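Local coordinates for uncharacterized N-acetyltransferase SSO0209 (Sulfolobus solfataricus P2, PDB 4R3L), which transfers an acetyl group from acetyl-CoA to the free alpha-amino group of protein N-termini, preferring those that begin with serine, at residues A[125-130]-A[151-156]; A[31-36]-A[89-94]; A[11-16]-A[55-60]; A[23-28]-A[63-68]. All coordinates share one frame; numbering follows the deposited sequence.

Contact 1: residues A[125-130]-A[151-156]; sequences YLEVRV and KGYYAD
Arg-129 turns its CG away from its own carbonyl carbon (chi1 -73°) and then runs extended to NE, which carries the chain across one face of the Tyr-154 ring, CG near CE2 and CZ and the guanidinium over CG and CB. Tyr-154 has a similar first torsion (chi1 -65°). Arg-129 CG sits over the ring face, 3.6 Å from the centroid. Farther out the guanidinium stacks on the same ring off-centre, its plane 24° from that of the ring, as a cation-pi pair. At the edge of the guanidinium, Arg-129 NH1 forms a salt bridge to Asp-156 OD1 (3.1 Å), and a weak, more bent bond runs from NH1 to Asp-156 OD2. Glu-158 is a second acidic partner of NH1. Water 1 accepts from Arg-129 NH2 (2.6 Å) and from Asp-156 N. The contact joins strand 123-129 of the GNAT sheet to the loop between strands 145-150 and 160-166, at the peptide site. Tyr-154 binds substrate, and Glu-127 is a zinc ligand position next to His-88, to which its OE1 is hydrogen-bonded. Glu-127 CG lies over the face of the Tyr-153 ring, 4.0 Å from its centroid. Tyr-153 CD2 lies over the Tyr-154 face opposite the arginine.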
# COMPACT_ATOMS: atom_id res chain seq x y z
N TYR A 125 -4.24 -6.59 2.88
CA TYR A 125 -4.28 -5.87 4.13
C TYR A 125 -3.15 -4.86 4.24
O TYR A 125 -2.24 -4.81 3.41
CB TYR A 125 -4.22 -6.85 5.32
CG TYR A 125 -2.85 -7.45 5.57
CD1 TYR A 125 -2.05 -6.98 6.61
CD2 TYR A 125 -2.36 -8.47 4.78
CE1 TYR A 125 -0.82 -7.53 6.86
CE2 TYR A 125 -1.11 -9.03 5.03
CZ TYR A 125 -0.35 -8.55 6.06
OH TYR A 125 0.89 -9.09 6.31
N LEU A 126 -3.23 -4.06 5.29
CA LEU A 126 -2.28 -2.98 5.51
C LEU A 126 -2.36 -2.54 6.95
O LEU A 126 -3.28 -2.93 7.68
CB LEU A 126 -2.58 -1.80 4.58
CG LEU A 126 -4.01 -1.26 4.68
CD1 LEU A 126 -4.20 -0.21 5.80
CD2 LEU A 126 -4.48 -0.70 3.35
N GLU A 127 -1.40 -1.72 7.35
CA GLU A 127 -1.43 -1.09 8.66
C GLU A 127 -1.62 0.42 8.49
O GLU A 127 -1.08 1.01 7.56
CB GLU A 127 -0.14 -1.38 9.43
CG GLU A 127 -0.02 -2.80 9.97
CD GLU A 127 0.48 -3.80 8.95
OE1 GLU A 127 1.18 -3.41 8.00
OE2 GLU A 127 0.19 -5.01 9.12
N VAL A 128 -2.40 1.07 9.36
CA VAL A 128 -2.53 2.53 9.26
C VAL A 128 -2.55 3.17 10.66
O VAL A 128 -3.18 2.64 11.55
CB VAL A 128 -3.79 2.92 8.46
CG1 VAL A 128 -5.04 2.32 9.07
CG2 VAL A 128 -3.91 4.43 8.33
N ARG A 129 -1.84 4.29 10.84
CA ARG A 129 -1.87 5.00 12.13
C ARG A 129 -3.31 5.33 12.52
O ARG A 129 -4.08 5.79 11.69
CB ARG A 129 -1.05 6.30 12.07
CG ARG A 129 0.45 6.09 12.06
CD ARG A 129 1.20 7.42 12.13
NE ARG A 129 2.65 7.24 12.04
CZ ARG A 129 3.47 7.19 13.08
NH1 ARG A 129 2.98 7.33 14.31
NH2 ARG A 129 4.78 7.02 12.91
N VAL A 130 -3.67 5.11 13.78
CA VAL A 130 -5.03 5.40 14.23
C VAL A 130 -5.40 6.89 14.08
O VAL A 130 -6.58 7.24 14.08
CB VAL A 130 -5.24 4.97 15.69
CG1 VAL A 130 -5.08 3.46 15.81
CG2 VAL A 130 -4.25 5.68 16.61
N LYS A 151 -0.92 -2.98 18.73
CA LYS A 151 -0.54 -2.02 19.76
C LYS A 151 0.94 -1.65 19.65
O LYS A 151 1.81 -2.52 19.51
CB LYS A 151 -0.87 -2.59 21.14
CG LYS A 151 -2.35 -2.92 21.30
CD LYS A 151 -2.56 -4.11 22.22
CE LYS A 151 -4.04 -4.37 22.45
NZ LYS A 151 -4.78 -4.56 21.16
N GLY A 152 1.21 -0.34 19.70
CA GLY A 152 2.56 0.19 19.65
C GLY A 152 3.29 -0.18 18.37
O GLY A 152 4.50 -0.37 18.37
N TYR A 153 2.54 -0.27 17.27
CA TYR A 153 3.11 -0.66 15.99
C TYR A 153 4.17 0.32 15.48
O TYR A 153 5.15 -0.09 14.88
CB TYR A 153 2.00 -0.83 14.94
CG TYR A 153 2.50 -1.41 13.63
CD1 TYR A 153 2.85 -2.75 13.54
CD2 TYR A 153 2.63 -0.62 12.50
CE1 TYR A 153 3.32 -3.28 12.35
CE2 TYR A 153 3.10 -1.14 11.31
CZ TYR A 153 3.44 -2.47 11.24
OH TYR A 153 3.90 -3.01 10.06
N TYR A 154 3.97 1.62 15.70
CA TYR A 154 4.91 2.60 15.13
C TYR A 154 6.01 2.95 16.12
O TYR A 154 5.86 2.73 17.32
CB TYR A 154 4.15 3.84 14.67
CG TYR A 154 3.22 3.46 13.53
CD1 TYR A 154 3.68 3.39 12.22
CD2 TYR A 154 1.91 3.10 13.78
CE1 TYR A 154 2.84 3.00 11.18
CE2 TYR A 154 1.07 2.72 12.76
CZ TYR A 154 1.53 2.66 11.46
OH TYR A 154 0.66 2.27 10.47
N ALA A 155 7.13 3.45 15.60
CA ALA A 155 8.32 3.68 16.41
C ALA A 155 8.04 4.58 17.61
O ALA A 155 8.57 4.36 18.70
CB ALA A 155 9.44 4.26 15.55
N ASP A 156 7.17 5.57 17.42
CA ASP A 156 6.84 6.49 18.50
C ASP A 156 5.81 5.90 19.48
O ASP A 156 5.39 6.58 20.41
CB ASP A 156 6.32 7.81 17.93
CG ASP A 156 5.03 7.66 17.13
OD1 ASP A 156 4.63 6.52 16.81
OD2 ASP A 156 4.42 8.69 16.81
O HOH W 1 6.89 6.69 14.41

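Contact 2: residues A[31-36]-A[89-94]; sequences LTLPEN and VVSIAV. With COA (coenzyme A), chain C.
The coenzyme A site of the GNAT fold is formed here between the end of helix 22-32, with the loop after it, and strand 83-94. This strand offers its backbone to the pantetheine arm, a hallmark of the family. Two hydrogen bonds grip the arm in beta-strand fashion. COA N4P donates to Ile-92 O at 2.6 Å, and Val-94 N donates to COA O9P at 2.8 Å. Ala-93, between them, turns its methyl toward the helix end. There Thr-32 OG1 comes within 3.2 Å of Ala-93 CB. That hydroxyl has its polar partner in its own helix, the carbonyl oxygen of Ile-28. With chi1 of Thr-32 at 62°, OG1 faces the strand at Ala-93 and CG2 is left near Val-94 O.

Leu-33 is the first residue to leave helical geometry, and its side chain reaches back to the strand. The two methyls divide the work. CD1 rests on the strand, 3.9 Å from Ala-93 CB and close to the hydroxyl of Ser-91, which is itself hydrogen-bonded to Tyr-65. CD2 packs on the pantetheine, 3.5 Å from COA C5P. Val-90 and Ser-91 form a classic beta bulge opposite Met-67. Glu-35, important for substrate specificity, follows in the loop as the centre of an inverse gamma turn and packs on the bound peptide. Within the loop, Asn-36 ND2 donates to Leu-33 O at 3.1 Å, from above the carbonyl plane.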
# COMPACT_ATOMS: atom_id res chain seq x y z
N LEU A 31 8.68 13.04 1.88
CA LEU A 31 7.82 14.20 2.12
C LEU A 31 6.49 13.88 2.80
O LEU A 31 5.88 14.75 3.43
CB LEU A 31 7.54 14.92 0.80
CG LEU A 31 8.68 15.73 0.19
CD1 LEU A 31 8.32 16.18 -1.22
CD2 LEU A 31 9.01 16.92 1.06
N THR A 32 6.01 12.65 2.67
CA THR A 32 4.63 12.36 3.05
C THR A 32 4.50 11.34 4.17
O THR A 32 3.43 11.21 4.75
CB THR A 32 3.81 11.84 1.85
OG1 THR A 32 4.38 10.62 1.38
CG2 THR A 32 3.79 12.85 0.74
N LEU A 33 5.58 10.62 4.47
CA LEU A 33 5.49 9.51 5.42
C LEU A 33 6.67 9.51 6.40
O LEU A 33 7.73 10.07 6.12
CB LEU A 33 5.43 8.18 4.66
CG LEU A 33 4.13 7.91 3.90
CD1 LEU A 33 4.29 6.75 2.94
CD2 LEU A 33 3.00 7.63 4.88
N PRO A 34 6.48 8.89 7.58
CA PRO A 34 7.55 8.77 8.57
C PRO A 34 8.43 7.53 8.40
O PRO A 34 9.56 7.52 8.88
CB PRO A 34 6.78 8.70 9.89
CG PRO A 34 5.54 7.98 9.52
CD PRO A 34 5.18 8.46 8.13
N GLU A 35 7.91 6.50 7.74
CA GLU A 35 8.67 5.28 7.47
C GLU A 35 9.54 5.47 6.24
O GLU A 35 9.13 5.15 5.12
CB GLU A 35 7.73 4.09 7.27
CG GLU A 35 6.60 4.01 8.29
CD GLU A 35 5.38 4.84 7.90
OE1 GLU A 35 5.13 5.02 6.68
OE2 GLU A 35 4.68 5.32 8.81
N ASN A 36 10.75 5.99 6.43
CA ASN A 36 11.61 6.27 5.30
C ASN A 36 12.57 5.11 5.02
O ASN A 36 13.70 5.07 5.51
CB ASN A 36 12.38 7.57 5.52
CG ASN A 36 11.47 8.73 5.86
OD1 ASN A 36 11.75 9.49 6.78
ND2 ASN A 36 10.35 8.85 5.14
N VAL A 89 -0.14 -4.14 1.56
CA VAL A 89 0.28 -2.82 1.11
C VAL A 89 1.33 -2.29 2.05
O VAL A 89 1.03 -2.03 3.21
CB VAL A 89 -0.89 -1.79 1.08
CG1 VAL A 89 -0.40 -0.44 0.55
CG2 VAL A 89 -2.05 -2.32 0.25
N VAL A 90 2.55 -2.14 1.56
CA VAL A 90 3.65 -1.74 2.44
C VAL A 90 3.62 -0.23 2.61
O VAL A 90 3.80 0.31 3.71
CB VAL A 90 5.01 -2.18 1.88
CG1 VAL A 90 6.15 -1.69 2.77
CG2 VAL A 90 5.03 -3.69 1.72
N SER A 91 3.33 0.46 1.51
CA SER A 91 3.39 1.90 1.51
C SER A 91 2.53 2.45 0.38
O SER A 91 2.55 1.92 -0.73
CB SER A 91 4.86 2.35 1.37
OG SER A 91 5.01 3.75 1.52
N ILE A 92 1.75 3.49 0.67
CA ILE A 92 1.03 4.22 -0.36
C ILE A 92 1.04 5.71 -0.01
O ILE A 92 0.84 6.10 1.14
CB ILE A 92 -0.42 3.68 -0.53
CG1 ILE A 92 -1.14 4.38 -1.69
CG2 ILE A 92 -1.24 3.83 0.76
CD1 ILE A 92 -2.53 3.83 -1.94
N ALA A 93 1.34 6.53 -1.00
CA ALA A 93 1.38 7.96 -0.76
C ALA A 93 1.08 8.73 -2.04
O ALA A 93 1.34 8.25 -3.14
CB ALA A 93 2.74 8.37 -0.21
N VAL A 94 0.52 9.93 -1.88
CA VAL A 94 0.21 10.81 -3.00
C VAL A 94 0.65 12.22 -2.63
O VAL A 94 0.37 12.67 -1.52
CB VAL A 94 -1.30 10.78 -3.33
CG1 VAL A 94 -1.64 11.76 -4.45
CG2 VAL A 94 -1.77 9.37 -3.67
N1A COA C . -10.57 13.52 4.59
C2A COA C . -11.66 12.73 4.50
N3A COA C . -11.73 11.76 3.59
C4A COA C . -10.69 11.54 2.73
C5A COA C . -9.56 12.33 2.79
C6A COA C . -9.51 13.35 3.76
N6A COA C . -8.33 14.20 3.87
N7A COA C . -8.68 11.89 1.81
C8A COA C . -9.28 10.85 1.16
N9A COA C . -10.49 10.62 1.71
C1B COA C . -11.48 9.61 1.30
C2B COA C . -12.63 10.26 0.65
O2B COA C . -13.78 9.51 0.83
C3B COA C . -12.27 10.22 -0.75
O3B COA C . -13.40 10.40 -1.51
P3B COA C . -13.74 11.83 -2.05
O7A COA C . -14.77 11.73 -3.18
O8A COA C . -12.52 12.46 -2.58
O9A COA C . -14.30 12.68 -0.94
C4B COA C . -11.72 8.86 -0.87
O4B COA C . -10.96 8.70 0.30
C5B COA C . -10.83 8.72 -2.03
O5B COA C . -9.62 9.40 -1.87
P1A COA C . -8.49 9.53 -2.97
O1A COA C . -8.62 10.81 -3.74
O2A COA C . -8.50 8.33 -3.83
O3A COA C . -7.17 9.61 -2.07
P2A COA C . -5.91 10.51 -2.34
O4A COA C . -6.15 11.97 -1.97
O5A COA C . -5.46 10.37 -3.76
O6A COA C . -4.73 9.95 -1.39
CBP COA C . -3.83 9.34 0.79
CCP COA C . -5.07 9.48 -0.14
CDP COA C . -4.28 8.90 2.15
CEP COA C . -2.91 8.28 0.16
CAP COA C . -3.17 10.70 0.81
OAP COA C . -3.88 11.65 1.61
C9P COA C . -1.74 10.71 1.31
O9P COA C . -0.79 10.46 0.52
N8P COA C . -1.41 11.04 2.68
C7P COA C . -0.05 11.06 3.20
C6P COA C . 0.65 9.67 3.14
C5P COA C . -0.17 8.57 3.79
O5P COA C . -0.66 8.78 4.93
N4P COA C . -0.40 7.30 3.09
C3P COA C . -1.20 6.26 3.71
C2P COA C . -0.63 5.56 4.94
S1P COA C . -1.37 4.04 5.44

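Contact 3: residues A[11-16]-A[55-60]; sequences DFTLRN and VAIVDN
Strands 13-16 and 55-58 run antiparallel but strongly twisted, their directions 136° apart rather than 180°. They pair at one end of the mixed GNAT sheet, where 13-16 is the outermost strand of the chain. Two hydrogen-bonded pairs, Thr-13 with Ile-57 and Arg-15 with Val-55, flank the non-hydrogen-bonded pair Leu-14 with Ala-56. The shortest links are Ile-57 N to Thr-13 O and Val-55 N to Arg-15 O, both 2.8 Å. At the middle pair, the CA-H of Leu-14 points at Val-55 O, and that of Ala-56 at Thr-13 O.

On the face with Leu-14 and Ala-56, Leu-14 CD2 lies 3.7 Å from Ala-56 CB. This face is covered by helix 103-119: Ile-103 meets Phe-12 and Ala-56, and Thr-106 meets Phe-12 and Leu-14. Nearby, Phe-12 CB rests on Val-58 CG2 at 3.8 Å, while the Phe-12 ring packs on that helix.

The other face carries Thr-13, Arg-15, Val-55 and Ile-57. Arg-15 is extended from CG to NE and runs beside Val-55, pointing the same way. Val-55 CG2 lies over one face of the guanidinium, 3.6 Å from Arg-15 NH1, and Ile-57 CD1 touches NH2. The charge is held by a salt bridge from NH2 to Asp-21, and NH1 donates to Asn-16 O, the next residue. Water 2 bonds to Thr-13 OG1 and to Ile-57 O. In the plane of the Arg-15 guanidinium, water 3 accepts from NH2 at 3.1 Å.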
# COMPACT_ATOMS: atom_id res chain seq x y z
N ASP A 11 -5.25 15.86 -15.14
CA ASP A 11 -5.43 14.42 -15.29
C ASP A 11 -4.17 13.64 -14.95
O ASP A 11 -3.05 14.12 -15.18
CB ASP A 11 -5.87 14.07 -16.71
CG ASP A 11 -7.36 14.26 -16.91
OD1 ASP A 11 -7.98 14.95 -16.08
OD2 ASP A 11 -7.91 13.73 -17.91
N PHE A 12 -4.35 12.43 -14.42
CA PHE A 12 -3.24 11.53 -14.15
C PHE A 12 -3.43 10.22 -14.90
O PHE A 12 -4.53 9.91 -15.37
CB PHE A 12 -3.10 11.26 -12.65
CG PHE A 12 -4.25 10.50 -12.06
CD1 PHE A 12 -4.21 9.10 -11.96
CD2 PHE A 12 -5.36 11.16 -11.57
CE1 PHE A 12 -5.28 8.39 -11.39
CE2 PHE A 12 -6.42 10.47 -10.99
CZ PHE A 12 -6.38 9.08 -10.92
N THR A 13 -2.36 9.44 -15.01
CA THR A 13 -2.42 8.10 -15.54
C THR A 13 -1.73 7.18 -14.53
O THR A 13 -1.02 7.65 -13.67
CB THR A 13 -1.74 7.99 -16.90
OG1 THR A 13 -0.37 8.39 -16.79
CG2 THR A 13 -2.42 8.89 -17.92
N LEU A 14 -1.95 5.88 -14.66
CA LEU A 14 -1.23 4.90 -13.83
C LEU A 14 -0.41 4.02 -14.73
O LEU A 14 -0.83 3.73 -15.85
CB LEU A 14 -2.19 4.01 -13.03
CG LEU A 14 -3.20 4.65 -12.09
CD1 LEU A 14 -3.95 3.54 -11.30
CD2 LEU A 14 -2.54 5.62 -11.16
N ARG A 15 0.72 3.56 -14.22
CA ARG A 15 1.44 2.48 -14.86
C ARG A 15 2.26 1.72 -13.82
O ARG A 15 2.43 2.18 -12.68
CB ARG A 15 2.34 3.00 -15.98
CG ARG A 15 3.36 4.01 -15.52
CD ARG A 15 4.38 4.27 -16.61
NE ARG A 15 5.32 5.32 -16.24
CZ ARG A 15 6.31 5.15 -15.36
NH1 ARG A 15 6.47 3.97 -14.77
NH2 ARG A 15 7.13 6.15 -15.08
N ASN A 16 2.73 0.54 -14.18
CA ASN A 16 3.65 -0.15 -13.28
C ASN A 16 4.93 0.67 -13.05
O ASN A 16 5.42 1.39 -13.95
CB ASN A 16 3.98 -1.54 -13.83
CG ASN A 16 2.82 -2.50 -13.67
OD1 ASN A 16 2.05 -2.72 -14.60
ND2 ASN A 16 2.69 -3.06 -12.49
N VAL A 55 2.72 3.32 -10.10
CA VAL A 55 2.90 4.75 -9.89
C VAL A 55 1.80 5.52 -10.61
O VAL A 55 1.23 5.03 -11.57
CB VAL A 55 4.26 5.25 -10.40
CG1 VAL A 55 5.42 4.77 -9.48
CG2 VAL A 55 4.48 4.83 -11.85
N ALA A 56 1.50 6.71 -10.09
CA ALA A 56 0.59 7.66 -10.72
C ALA A 56 1.44 8.75 -11.34
O ALA A 56 2.36 9.26 -10.69
CB ALA A 56 -0.37 8.26 -9.71
N ILE A 57 1.12 9.10 -12.58
CA ILE A 57 1.92 10.04 -13.34
C ILE A 57 1.12 11.28 -13.72
O ILE A 57 -0.01 11.16 -14.19
CB ILE A 57 2.45 9.39 -14.63
CG1 ILE A 57 3.24 8.13 -14.32
CG2 ILE A 57 3.27 10.41 -15.46
CD1 ILE A 57 4.50 8.40 -13.55
N VAL A 58 1.69 12.46 -13.49
CA VAL A 58 1.16 13.69 -14.07
C VAL A 58 2.26 14.37 -14.88
O VAL A 58 3.32 14.68 -14.34
CB VAL A 58 0.64 14.66 -13.02
CG1 VAL A 58 0.25 15.97 -13.67
CG2 VAL A 58 -0.56 14.06 -12.29
N ASP A 59 1.99 14.61 -16.16
CA ASP A 59 2.97 15.20 -17.09
C ASP A 59 4.41 14.72 -16.84
O ASP A 59 5.28 15.49 -16.42
CB ASP A 59 2.90 16.72 -17.02
CG ASP A 59 2.00 17.32 -18.10
OD1 ASP A 59 1.96 16.75 -19.22
OD2 ASP A 59 1.34 18.34 -17.83
N ASN A 60 4.62 13.42 -17.06
CA ASN A 60 5.93 12.78 -16.94
C ASN A 60 6.54 12.77 -15.52
O ASN A 60 7.66 12.31 -15.35
CB ASN A 60 6.93 13.44 -17.90
CG ASN A 60 6.36 13.64 -19.29
OD1 ASN A 60 5.22 13.27 -19.56
ND2 ASN A 60 7.16 14.23 -20.18
O HOH W 2 -0.16 11.36 -17.33
O HOH W 3 7.67 9.00 -16.28

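Contact 4: residues A[23-28]-A[63-68]; sequences DQIIKI and VGYIMP
Helix 23-28 passes over strand 63-68 almost at a right angle, their directions 94° apart and their axes 8.5 Å apart at the closest. This is helix-on-sheet packing of the GNAT fold, with helix 22-32 lying on one face of the sheet. The contact is buried. No hydrogen bond crosses between the two segments; the contact is made mainly by apolar side-chain atoms. Tyr-65 is its centre. A chi1 of 71° swings the Tyr-65 ring up against the helix, one face to Ile-25. Ile-25 CG2 sits squarely over the ring centre, 3.7 Å from the centroid and 6° off the normal, in a CH-pi contact. Ile-28 approaches differently. Its CG2 meets the edge of the same ring, 3.9 Å from Tyr-65 CE2.

The phenol oxygen bonds to Ser-91 and Asn-29, which ties the tyrosine both to strand 83-94 and to the next part of the helix. Gln-24 makes a polar link nearby, its OE1 accepting from Val-62 N. Phe-42 of helix 39-49 packs on Ile-25. The other branch of Ile-28 reaches down to the strand backbone at Gly-64, where CD1 lies 3.7 Å from Gly-64 N and equally near Val-63 C.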
# COMPACT_ATOMS: atom_id res chain seq x y z
N ASP A 23 13.81 7.12 -7.57
CA ASP A 23 14.26 8.40 -7.01
C ASP A 23 13.08 9.31 -6.65
O ASP A 23 13.06 9.92 -5.58
CB ASP A 23 15.21 9.11 -7.97
CG ASP A 23 16.63 8.57 -7.88
OD1 ASP A 23 16.94 7.86 -6.89
OD2 ASP A 23 17.45 8.86 -8.78
N GLN A 24 12.09 9.40 -7.53
CA GLN A 24 10.93 10.24 -7.26
C GLN A 24 10.04 9.63 -6.18
O GLN A 24 9.46 10.33 -5.37
CB GLN A 24 10.10 10.48 -8.54
CG GLN A 24 10.83 11.23 -9.65
CD GLN A 24 10.07 11.18 -10.97
OE1 GLN A 24 9.00 11.77 -11.11
NE2 GLN A 24 10.62 10.45 -11.94
N ILE A 25 9.93 8.31 -6.20
CA ILE A 25 9.17 7.58 -5.17
C ILE A 25 9.72 7.83 -3.78
O ILE A 25 8.97 8.08 -2.84
CB ILE A 25 9.17 6.06 -5.49
CG1 ILE A 25 8.26 5.78 -6.70
CG2 ILE A 25 8.73 5.26 -4.26
CD1 ILE A 25 8.33 4.34 -7.22
N ILE A 26 11.04 7.78 -3.65
CA ILE A 26 11.69 8.04 -2.37
C ILE A 26 11.41 9.47 -1.93
O ILE A 26 11.09 9.70 -0.77
CB ILE A 26 13.22 7.79 -2.44
CG1 ILE A 26 13.50 6.30 -2.66
CG2 ILE A 26 13.91 8.28 -1.17
CD1 ILE A 26 15.00 5.95 -2.73
N LYS A 27 11.51 10.41 -2.85
CA LYS A 27 11.21 11.81 -2.56
C LYS A 27 9.81 11.97 -1.99
O LYS A 27 9.62 12.64 -0.98
CB LYS A 27 11.34 12.66 -3.82
CG LYS A 27 10.75 14.07 -3.68
CD LYS A 27 10.42 14.69 -5.03
CE LYS A 27 8.97 15.19 -5.06
NZ LYS A 27 8.68 16.00 -6.28
N ILE A 28 8.83 11.35 -2.65
CA ILE A 28 7.45 11.38 -2.18
C ILE A 28 7.33 10.78 -0.79
O ILE A 28 6.68 11.33 0.10
CB ILE A 28 6.53 10.61 -3.16
CG1 ILE A 28 6.49 11.33 -4.51
CG2 ILE A 28 5.13 10.48 -2.58
CD1 ILE A 28 5.82 10.53 -5.61
N VAL A 63 3.64 11.26 -9.12
CA VAL A 63 3.00 12.02 -8.06
C VAL A 63 2.42 11.13 -6.95
O VAL A 63 1.91 11.62 -5.95
CB VAL A 63 1.87 12.91 -8.60
CG1 VAL A 63 2.44 13.94 -9.56
CG2 VAL A 63 0.78 12.06 -9.28
N GLY A 64 2.50 9.82 -7.13
CA GLY A 64 2.00 8.90 -6.13
C GLY A 64 2.46 7.50 -6.42
O GLY A 64 2.91 7.22 -7.53
N TYR A 65 2.39 6.61 -5.43
CA TYR A 65 2.80 5.24 -5.68
C TYR A 65 2.14 4.31 -4.69
O TYR A 65 1.66 4.75 -3.64
CB TYR A 65 4.33 5.10 -5.59
CG TYR A 65 4.84 5.25 -4.18
CD1 TYR A 65 4.99 4.14 -3.36
CD2 TYR A 65 5.14 6.50 -3.65
CE1 TYR A 65 5.43 4.27 -2.05
CE2 TYR A 65 5.58 6.64 -2.34
CZ TYR A 65 5.71 5.52 -1.55
OH TYR A 65 6.16 5.65 -0.25
N ILE A 66 2.15 3.03 -5.01
CA ILE A 66 1.77 2.00 -4.06
C ILE A 66 2.76 0.86 -4.15
O ILE A 66 3.01 0.34 -5.23
CB ILE A 66 0.32 1.49 -4.29
CG1 ILE A 66 -0.05 0.45 -3.23
CG2 ILE A 66 0.14 0.94 -5.71
CD1 ILE A 66 -1.55 0.06 -3.27
N MET A 67 3.33 0.49 -3.01
CA MET A 67 4.34 -0.57 -2.96
C MET A 67 3.80 -1.77 -2.20
O MET A 67 3.46 -1.64 -1.03
CB MET A 67 5.62 -0.05 -2.29
CG MET A 67 6.64 -1.12 -2.02
SD MET A 67 8.27 -0.41 -1.60
CE MET A 67 7.88 0.47 -0.09
N PRO A 68 3.72 -2.93 -2.87
CA PRO A 68 3.11 -4.13 -2.30
C PRO A 68 4.14 -5.13 -1.78
O PRO A 68 5.33 -5.03 -2.11
CB PRO A 68 2.38 -4.72 -3.51
CG PRO A 68 3.40 -4.50 -4.61
CD PRO A 68 4.04 -3.14 -4.30

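How the contacts relate
All four contacts reach one mixed sheet. Contacts 2 and 4 are buried and share helix 22-32; their strands, 83-94 and 61-72, are neighbours, joined by bonds such as Val-90 N to Met-67 O. Contact 3 lies at the surface on the sheet end and meets contact 4 through the pairing of Ala-56 with Val-63 and Gly-64. Contact 1, partly buried, is on the other side of the chain's centre, about 28 Å from contact 3, centre to centre. The chemistry follows place: apolar packing in contact 4, backbone bonds to cofactor in contact 2, strand pairing in contact 3, and charge with aromatic stacking at the peptide site in contact 1.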